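Local coordinates for protein ORF10 (Moritella marina, PDB 6RIW) that probably condenses acyl chains in polyunsaturated fatty acid synthesis, this chain being the ketosynthase and chain length factor didomain of a longer multidomain synthase, at residues L469-M474 with A763-V768; V576-A581 with W653-P658; V685-I690 with A747-P752. All coordinates share one frame; numbering follows the deposited sequence.

Interaction 1 (L469-M474 with A763-V768); sequences LAIIGM and ARIDAV
Ile471 and Ile765 lie on the same face of the sheet, and their side chains cross obliquely. The end of Ile471 does the touching: its CD1 lies 3.9 Å from CG1 of Ile765. In both residues CG1 stands beside the backbone N (chi1 -57° in Ile471), and these long branches are the parts that meet. Leu469 shares this face but touches Ile765 through its stem, CB to CB at 4.2 Å. On the opposite face, Arg764 lays its aliphatic CG against Ala470, 4.3 Å from Ala470 CB. The arginine chain runs extended from CG to NE, and NE is hydrogen-bonded to Ser753 OG.

The backbones are antiparallel neighbours. Leu469 and Ile765 form a hydrogen-bonded pair: Ile765 N reaches Leu469 O at 2.7 Å, and Leu469 N reaches Ile765 O at 3.0 Å. Ile471 N adds a bond to Ala763 O at 2.9 Å. Past the Leu469-Ile765 pair, Asp766 and Ala767 both face Ile881 in a classic beta bulge.

Val673 and Phe680 of helix 668-682 cover Leu469, and Val673 also covers Ile765. Ile846 and Ala850 of helix 841-854 pack on Ile471. Strand 741-752 pairs with the far edge of 469-474, and strand 876-884 with that of 763-768, so both strands have neighbours on their other edges.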
loop_
_atom_site.group_PDB
_atom_site.type_symbol
_atom_site.label_atom_id
_atom_site.label_comp_id
_atom_site.label_asym_id
_atom_site.label_seq_id
_atom_site.Cartn_x
_atom_site.Cartn_y
_atom_site.Cartn_z
ATOM N N LEU A 469 7.896 -23.913 -3.822
ATOM C CA LEU A 469 8.803 -22.975 -3.181
ATOM C C LEU A 469 9.369 -23.627 -1.937
ATOM O O LEU A 469 8.616 -24.195 -1.147
ATOM C CB LEU A 469 8.061 -21.695 -2.798
ATOM C CG LEU A 469 7.582 -20.807 -3.940
ATOM C CD1 LEU A 469 6.586 -19.803 -3.382
ATOM C CD2 LEU A 469 8.773 -20.094 -4.550
ATOM N N ALA A 470 10.673 -23.513 -1.732
ATOM C CA ALA A 470 11.280 -23.988 -0.500
ATOM C C ALA A 470 11.427 -22.834 0.479
ATOM O O ALA A 470 11.973 -21.795 0.125
ATOM C CB ALA A 470 12.650 -24.612 -0.784
ATOM N N ILE A 471 10.961 -23.018 1.713
ATOM C CA ILE A 471 11.184 -22.034 2.775
ATOM C C ILE A 471 12.527 -22.343 3.427
ATOM O O ILE A 471 12.692 -23.420 4.011
ATOM C CB ILE A 471 10.055 -22.073 3.824
ATOM C CG1 ILE A 471 8.690 -21.846 3.182
ATOM C CG2 ILE A 471 10.346 -21.065 4.949
ATOM C CD1 ILE A 471 7.451 -22.156 4.097
ATOM N N ILE A 472 13.485 -21.420 3.316
ATOM C CA ILE A 472 14.851 -21.652 3.782
ATOM C C ILE A 472 15.282 -20.683 4.871
ATOM O O ILE A 472 16.389 -20.827 5.413
ATOM C CB ILE A 472 15.856 -21.605 2.611
ATOM C CG1 ILE A 472 15.850 -20.211 1.954
ATOM C CG2 ILE A 472 15.472 -22.623 1.570
ATOM C CD1 ILE A 472 16.908 -20.047 0.877
ATOM N N GLY A 473 14.458 -19.715 5.242
ATOM C CA GLY A 473 14.851 -18.809 6.291
ATOM C C GLY A 473 13.574 -18.242 6.874
ATOM O O GLY A 473 12.635 -18.024 6.102
ATOM N N MET A 474 13.497 -18.079 8.198
ATOM C CA MET A 474 12.292 -17.572 8.858
ATOM C C MET A 474 12.676 -16.794 10.113
ATOM O O MET A 474 13.673 -17.106 10.780
ATOM C CB MET A 474 11.311 -18.691 9.267
ATOM C CG MET A 474 10.904 -19.678 8.170
ATOM S SD MET A 474 9.438 -20.661 8.543
ATOM C CE MET A 474 9.970 -21.621 9.946
ATOM N N ALA A 763 10.334 -26.408 5.086
ATOM C CA ALA A 763 9.200 -27.069 4.461
ATOM C C ALA A 763 9.075 -26.477 3.066
ATOM O O ALA A 763 9.685 -25.451 2.763
ATOM C CB ALA A 763 7.903 -26.848 5.273
ATOM N N ARG A 764 8.316 -27.147 2.208
ATOM C CA ARG A 764 8.042 -26.646 0.873
ATOM C C ARG A 764 6.609 -26.152 0.798
ATOM O O ARG A 764 5.706 -26.775 1.360
ATOM C CB ARG A 764 8.259 -27.733 -0.178
ATOM C CG ARG A 764 9.695 -27.799 -0.604
ATOM C CD ARG A 764 9.959 -28.904 -1.612
ATOM N NE ARG A 764 11.411 -28.981 -1.695
ATOM C CZ ARG A 764 12.153 -29.761 -0.921
ATOM N NH1 ARG A 764 13.471 -29.738 -1.044
ATOM N NH2 ARG A 764 11.567 -30.589 -0.060
ATOM N N ILE A 765 6.392 -25.054 0.076
ATOM C CA ILE A 765 5.045 -24.660 -0.329
ATOM C C ILE A 765 4.771 -25.332 -1.674
ATOM O O ILE A 765 5.293 -24.923 -2.716
ATOM C CB ILE A 765 4.876 -23.140 -0.414
ATOM C CG1 ILE A 765 5.314 -22.484 0.895
ATOM C CG2 ILE A 765 3.410 -22.829 -0.694
ATOM C CD1 ILE A 765 5.245 -20.921 0.900
ATOM N N ASP A 766 3.934 -26.369 -1.655
ATOM C CA ASP A 766 3.678 -27.122 -2.878
ATOM C C ASP A 766 2.622 -26.459 -3.752
ATOM O O ASP A 766 2.616 -26.665 -4.970
ATOM C CB ASP A 766 3.244 -28.548 -2.542
ATOM C CG ASP A 766 4.417 -29.436 -2.149
ATOM O OD1 ASP A 766 5.561 -29.150 -2.568
ATOM O OD2 ASP A 766 4.194 -30.421 -1.412
ATOM N N ALA A 767 1.720 -25.672 -3.167
ATOM C CA ALA A 767 0.683 -25.056 -3.967
ATOM C C ALA A 767 0.053 -23.919 -3.185
ATOM O O ALA A 767 -0.083 -24.003 -1.964
ATOM C CB ALA A 767 -0.407 -26.070 -4.349
ATOM N N VAL A 768 -0.332 -22.871 -3.898
ATOM C CA VAL A 768 -1.255 -21.864 -3.374
ATOM C C VAL A 768 -2.287 -21.612 -4.462
ATOM O O VAL A 768 -1.931 -21.415 -5.628
ATOM C CB VAL A 768 -0.542 -20.563 -2.950
ATOM C CG1 VAL A 768 0.163 -19.894 -4.131
ATOM C CG2 VAL A 768 -1.546 -19.590 -2.271
#

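Interaction 2 (V576-A581 with W653-P658); sequences VAVLVA and WDFSGP
Val576 sits over one face of the Phe655 ring in a CH-pi contact. Its CB is 3.6 Å from the ring centroid and only 11° off the ring normal. With CG1 anti to the backbone N (chi1 167°), the two methyls spread across this same face, CG1 toward CD2 and CE2, CG2 toward CD1 and CE1. Trp653 CB lies over the centre of the opposite face, 3.4 Å above the plane, and the ring is thus clamped from both sides.

Two lesser apolar contacts add to this. Val578 CG2 approaches Phe655 CD2 at 4.2 Å, and Ala577 CB packs on Pro658 CG at 3.9 Å.

The polar contacts are made by backbone atoms. Val578 N gives a hydrogen bond to Pro658 O at 2.9 Å, in the carbonyl plane. Gly657 N makes a weak, bent bond to Val576 O at 3.0 Å. One water donates to both Val576 O and Gly657 O, closing a bridge between the segments.

The loop 653-658 leads from helix 642-653 into strand 659-663, which continues parallel to strand 576-581. Helix 642-653 packs on Val578, and strand 687-694 pairs with the other edge of 576-581.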
loop_
_atom_site.group_PDB
_atom_site.type_symbol
_atom_site.label_atom_id
_atom_site.label_comp_id
_atom_site.label_asym_id
_atom_site.label_seq_id
_atom_site.Cartn_x
_atom_site.Cartn_y
_atom_site.Cartn_z
ATOM N N VAL A 576 17.648 -9.912 -5.514
ATOM C CA VAL A 576 16.694 -10.490 -4.569
ATOM C C VAL A 576 15.540 -9.516 -4.433
ATOM O O VAL A 576 15.760 -8.300 -4.325
ATOM C CB VAL A 576 17.342 -10.759 -3.196
ATOM C CG1 VAL A 576 16.289 -11.066 -2.085
ATOM C CG2 VAL A 576 18.317 -11.915 -3.304
ATOM N N ALA A 577 14.315 -10.046 -4.432
ATOM C CA ALA A 577 13.109 -9.238 -4.257
ATOM C C ALA A 577 12.638 -9.237 -2.801
ATOM O O ALA A 577 12.846 -10.194 -2.052
ATOM C CB ALA A 577 11.985 -9.745 -5.162
ATOM N N VAL A 578 12.002 -8.138 -2.399
ATOM C CA VAL A 578 11.456 -7.993 -1.050
ATOM C C VAL A 578 9.983 -7.626 -1.194
ATOM O O VAL A 578 9.659 -6.580 -1.772
ATOM C CB VAL A 578 12.205 -6.927 -0.234
ATOM C CG1 VAL A 578 11.647 -6.833 1.186
ATOM C CG2 VAL A 578 13.726 -7.237 -0.150
ATOM N N LEU A 579 9.091 -8.498 -0.720
ATOM C CA LEU A 579 7.660 -8.244 -0.762
ATOM C C LEU A 579 7.175 -8.098 0.669
ATOM O O LEU A 579 7.450 -8.966 1.502
ATOM C CB LEU A 579 6.909 -9.394 -1.453
ATOM C CG LEU A 579 7.439 -9.843 -2.819
ATOM C CD1 LEU A 579 6.593 -10.990 -3.307
ATOM C CD2 LEU A 579 7.391 -8.691 -3.834
ATOM N N VAL A 580 6.485 -7.002 0.976
ATOM C CA VAL A 580 5.996 -6.804 2.340
ATOM C C VAL A 580 4.469 -6.845 2.314
ATOM O O VAL A 580 3.824 -5.944 1.767
ATOM C CB VAL A 580 6.505 -5.490 2.943
ATOM C CG1 VAL A 580 5.956 -5.307 4.360
ATOM C CG2 VAL A 580 8.046 -5.472 2.953
ATOM N N ALA A 581 3.897 -7.872 2.934
ATOM C CA ALA A 581 2.458 -7.961 3.130
ATOM C C ALA A 581 2.043 -7.047 4.273
ATOM O O ALA A 581 2.573 -7.152 5.382
ATOM C CB ALA A 581 2.057 -9.407 3.430
ATOM N N TRP A 653 21.006 -4.529 2.341
ATOM C CA TRP A 653 21.617 -5.710 1.743
ATOM C C TRP A 653 22.119 -5.461 0.328
ATOM O O TRP A 653 22.648 -6.389 -0.299
ATOM C CB TRP A 653 20.618 -6.876 1.745
ATOM C CG TRP A 653 20.413 -7.493 3.104
ATOM C CD1 TRP A 653 19.669 -6.989 4.143
ATOM C CD2 TRP A 653 20.971 -8.721 3.577
ATOM N NE1 TRP A 653 19.729 -7.834 5.225
ATOM C CE2 TRP A 653 20.521 -8.905 4.903
ATOM C CE3 TRP A 653 21.798 -9.697 3.000
ATOM C CZ2 TRP A 653 20.871 -10.023 5.663
ATOM C CZ3 TRP A 653 22.152 -10.798 3.757
ATOM C CH2 TRP A 653 21.682 -10.959 5.069
ATOM N N ASP A 654 21.954 -4.241 -0.192
ATOM C CA ASP A 654 22.270 -3.912 -1.583
ATOM C C ASP A 654 21.581 -4.869 -2.562
ATOM O O ASP A 654 22.194 -5.367 -3.508
ATOM C CB ASP A 654 23.794 -3.886 -1.797
ATOM C CG ASP A 654 24.210 -3.149 -3.064
ATOM O OD1 ASP A 654 23.466 -2.240 -3.542
ATOM O OD2 ASP A 654 25.302 -3.496 -3.590
ATOM N N PHE A 655 20.288 -5.130 -2.347
ATOM C CA PHE A 655 19.541 -5.980 -3.267
ATOM C C PHE A 655 19.055 -5.160 -4.450
ATOM O O PHE A 655 18.755 -3.973 -4.313
ATOM C CB PHE A 655 18.324 -6.610 -2.566
ATOM C CG PHE A 655 18.667 -7.701 -1.580
ATOM C CD1 PHE A 655 19.789 -8.500 -1.759
ATOM C CD2 PHE A 655 17.837 -7.944 -0.488
ATOM C CE1 PHE A 655 20.085 -9.536 -0.839
ATOM C CE2 PHE A 655 18.118 -8.960 0.426
ATOM C CZ PHE A 655 19.248 -9.762 0.245
ATOM N N SER A 656 18.923 -5.817 -5.608
ATOM C CA SER A 656 18.494 -5.143 -6.826
ATOM C C SER A 656 17.151 -5.624 -7.378
ATOM O O SER A 656 16.713 -5.114 -8.420
ATOM C CB SER A 656 19.562 -5.296 -7.930
ATOM O OG SER A 656 19.756 -6.666 -8.282
ATOM N N GLY A 657 16.489 -6.590 -6.741
ATOM C CA GLY A 657 15.168 -6.999 -7.194
ATOM C C GLY A 657 14.101 -6.000 -6.794
ATOM O O GLY A 657 14.350 -5.014 -6.090
ATOM N N PRO A 658 12.873 -6.224 -7.266
ATOM C CA PRO A 658 11.772 -5.332 -6.868
ATOM C C PRO A 658 11.531 -5.388 -5.361
ATOM O O PRO A 658 11.633 -6.447 -4.747
ATOM C CB PRO A 658 10.572 -5.871 -7.659
ATOM C CG PRO A 658 10.912 -7.307 -7.950
ATOM C CD PRO A 658 12.420 -7.316 -8.141
HETATM O O HOH W 1 15.182 -5.681 -3.583
#

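Interaction 3 (V685-I690 with A747-P752); sequences VEAVII and AIVVKP
Val688 pairs with Val750, and Ile690 with Ile748, as two hydrogen-bonded pairs of an antiparallel ladder. Each pair is joined by two backbone bonds. Val750 N reaches Val688 O at 3.0 Å, and Ile690 N reaches Ile748 O at 2.9 Å. Between them Ile689 and Val749 form a non-hydrogen-bonded pair.

The side chains of Val688, Val750, Ile690 and Ile748 share one face. With CG1 of Val750 anti to the carbonyl carbon (chi1 -66°), CG2 takes the crowded position between the backbone N and the carbonyl carbon. From there it meets Val688 CB at 4.0 Å and also lies 3.5 Å from Val688 O. Ile748 CG1 is placed likewise (chi1 62°) and lies 4.0 Å from Ile690 CB. On the other face the contact is lighter: Ile689 CG1 comes within 4.3 Å of Val749 CG2.

At the end of the ladder, the extended Lys751 chain runs alongside Ala687 and the preceding peptide. Its CG is 3.4 Å from Glu686 O and 3.8 Å from Ala687 CB. The charged ends of Lys751 and Glu686 do not meet; Glu686 OE1 instead forms a salt bridge with Arg574.

Further out, Phe680 and Cys672 of helix 668-682 pack on Val688 and Ile690, while Met843 of helix 841-854 touches Ile690 and Ile748. Ala564 and Ala565 of helix 552-567 cover Val749 and Ile689. The strands are therefore sandwiched between helices on both faces. This fits the thiolase fold of beta-ketoacyl synthases, in which each half has a five-stranded sheet of order 3-2-4-5-1 and its fifth strand, here 741-752, runs antiparallel to the rest.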
loop_
_atom_site.group_PDB
_atom_site.type_symbol
_atom_site.label_atom_id
_atom_site.label_comp_id
_atom_site.label_asym_id
_atom_site.label_seq_id
_atom_site.Cartn_x
_atom_site.Cartn_y
_atom_site.Cartn_z
ATOM N N VAL A 685 15.396 -13.332 -10.715
ATOM C CA VAL A 685 15.549 -13.129 -9.286
ATOM C C VAL A 685 15.968 -14.439 -8.620
ATOM O O VAL A 685 15.478 -15.522 -8.964
ATOM C CB VAL A 685 14.233 -12.565 -8.718
ATOM C CG1 VAL A 685 13.101 -13.604 -8.806
ATOM C CG2 VAL A 685 14.429 -12.067 -7.316
ATOM N N GLU A 686 16.916 -14.348 -7.688
ATOM C CA GLU A 686 17.498 -15.532 -7.051
ATOM C C GLU A 686 16.747 -15.978 -5.798
ATOM O O GLU A 686 16.767 -17.170 -5.454
ATOM C CB GLU A 686 18.950 -15.244 -6.656
ATOM C CG GLU A 686 19.855 -14.900 -7.819
ATOM C CD GLU A 686 21.152 -14.220 -7.372
ATOM O OE1 GLU A 686 21.680 -14.590 -6.293
ATOM O OE2 GLU A 686 21.633 -13.312 -8.105
ATOM N N ALA A 687 16.135 -15.042 -5.077
ATOM C CA ALA A 687 15.378 -15.367 -3.868
ATOM C C ALA A 687 14.361 -14.263 -3.655
ATOM O O ALA A 687 14.487 -13.171 -4.218
ATOM C CB ALA A 687 16.261 -15.493 -2.619
ATOM N N VAL A 688 13.359 -14.552 -2.826
ATOM C CA VAL A 688 12.346 -13.562 -2.470
ATOM C C VAL A 688 12.171 -13.586 -0.962
ATOM O O VAL A 688 11.982 -14.657 -0.372
ATOM C CB VAL A 688 10.998 -13.831 -3.170
ATOM C CG1 VAL A 688 9.922 -12.853 -2.669
ATOM C CG2 VAL A 688 11.140 -13.760 -4.693
ATOM N N ILE A 689 12.302 -12.420 -0.338
ATOM C CA ILE A 689 11.957 -12.259 1.069
ATOM C C ILE A 689 10.491 -11.876 1.099
ATOM O O ILE A 689 10.095 -10.900 0.451
ATOM C CB ILE A 689 12.808 -11.168 1.735
ATOM C CG1 ILE A 689 14.295 -11.509 1.644
ATOM C CG2 ILE A 689 12.372 -10.974 3.176
ATOM C CD1 ILE A 689 15.196 -10.512 2.352
ATOM N N ILE A 690 9.678 -12.633 1.832
ATOM C CA ILE A 690 8.291 -12.224 2.070
ATOM C C ILE A 690 8.183 -11.859 3.540
ATOM O O ILE A 690 8.301 -12.729 4.404
ATOM C CB ILE A 690 7.275 -13.308 1.707
ATOM C CG1 ILE A 690 7.469 -13.737 0.244
ATOM C CG2 ILE A 690 5.846 -12.741 1.952
ATOM C CD1 ILE A 690 6.523 -14.856 -0.196
ATOM N N ALA A 747 8.764 -13.018 8.835
ATOM C CA ALA A 747 9.314 -13.025 7.490
ATOM C C ALA A 747 9.816 -14.415 7.151
ATOM O O ALA A 747 10.171 -15.201 8.045
ATOM C CB ALA A 747 10.458 -11.997 7.321
ATOM N N ILE A 748 9.790 -14.729 5.849
ATOM C CA ILE A 748 10.340 -15.974 5.326
ATOM C C ILE A 748 11.151 -15.645 4.082
ATOM O O ILE A 748 10.954 -14.619 3.429
ATOM C CB ILE A 748 9.254 -17.027 4.982
ATOM C CG1 ILE A 748 8.308 -16.533 3.890
ATOM C CG2 ILE A 748 8.519 -17.484 6.239
ATOM C CD1 ILE A 748 7.289 -17.631 3.433
ATOM N N VAL A 749 12.093 -16.529 3.773
ATOM C CA VAL A 749 12.863 -16.476 2.540
ATOM C C VAL A 749 12.480 -17.705 1.742
ATOM O O VAL A 749 12.485 -18.815 2.285
ATOM C CB VAL A 749 14.379 -16.461 2.806
ATOM C CG1 VAL A 749 15.137 -16.540 1.481
ATOM C CG2 VAL A 749 14.799 -15.238 3.632
ATOM N N VAL A 750 12.136 -17.513 0.470
ATOM C CA VAL A 750 11.766 -18.617 -0.398
ATOM C C VAL A 750 12.669 -18.618 -1.631
ATOM O O VAL A 750 13.093 -17.572 -2.133
ATOM C CB VAL A 750 10.271 -18.589 -0.804
ATOM C CG1 VAL A 750 9.368 -18.819 0.418
ATOM C CG2 VAL A 750 9.896 -17.270 -1.545
ATOM N N LYS A 751 12.958 -19.817 -2.118
ATOM C CA LYS A 751 13.642 -20.050 -3.383
ATOM C C LYS A 751 12.936 -21.196 -4.082
ATOM O O LYS A 751 12.269 -22.006 -3.425
ATOM C CB LYS A 751 15.116 -20.424 -3.165
ATOM C CG LYS A 751 16.073 -19.252 -2.905
ATOM C CD LYS A 751 17.509 -19.819 -2.877
ATOM C CE LYS A 751 18.590 -18.770 -2.807
ATOM N NZ LYS A 751 19.927 -19.456 -2.771
ATOM N N PRO A 752 13.070 -21.314 -5.407
ATOM C CA PRO A 752 12.538 -22.502 -6.092
ATOM C C PRO A 752 13.153 -23.765 -5.505
ATOM O O PRO A 752 14.326 -23.781 -5.128
ATOM C CB PRO A 752 12.955 -22.301 -7.556
ATOM C CG PRO A 752 13.261 -20.853 -7.684
ATOM C CD PRO A 752 13.788 -20.424 -6.335
#

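How the interactions relate
The three contacts follow one another across neighbouring strands of the second ketosynthase-like domain, presumably the chain length factor. Interaction 3 lies in the middle, its centre about 9 Å from the centres of the other two. Its strand 747-752 joins interaction 1 through probable hydrogen bonds, Ala470 N to Lys751 O and Val749 N to Gly473 O, both 2.8 Å. Its strand 687-690 joins interaction 2 in the same way, Leu579 N to Ile689 O at 2.9 Å. Interactions 1 and 2 do not touch; their nearest atoms are about 9 Å apart. All three lie away from the magnesium site at Met1 and Lys286.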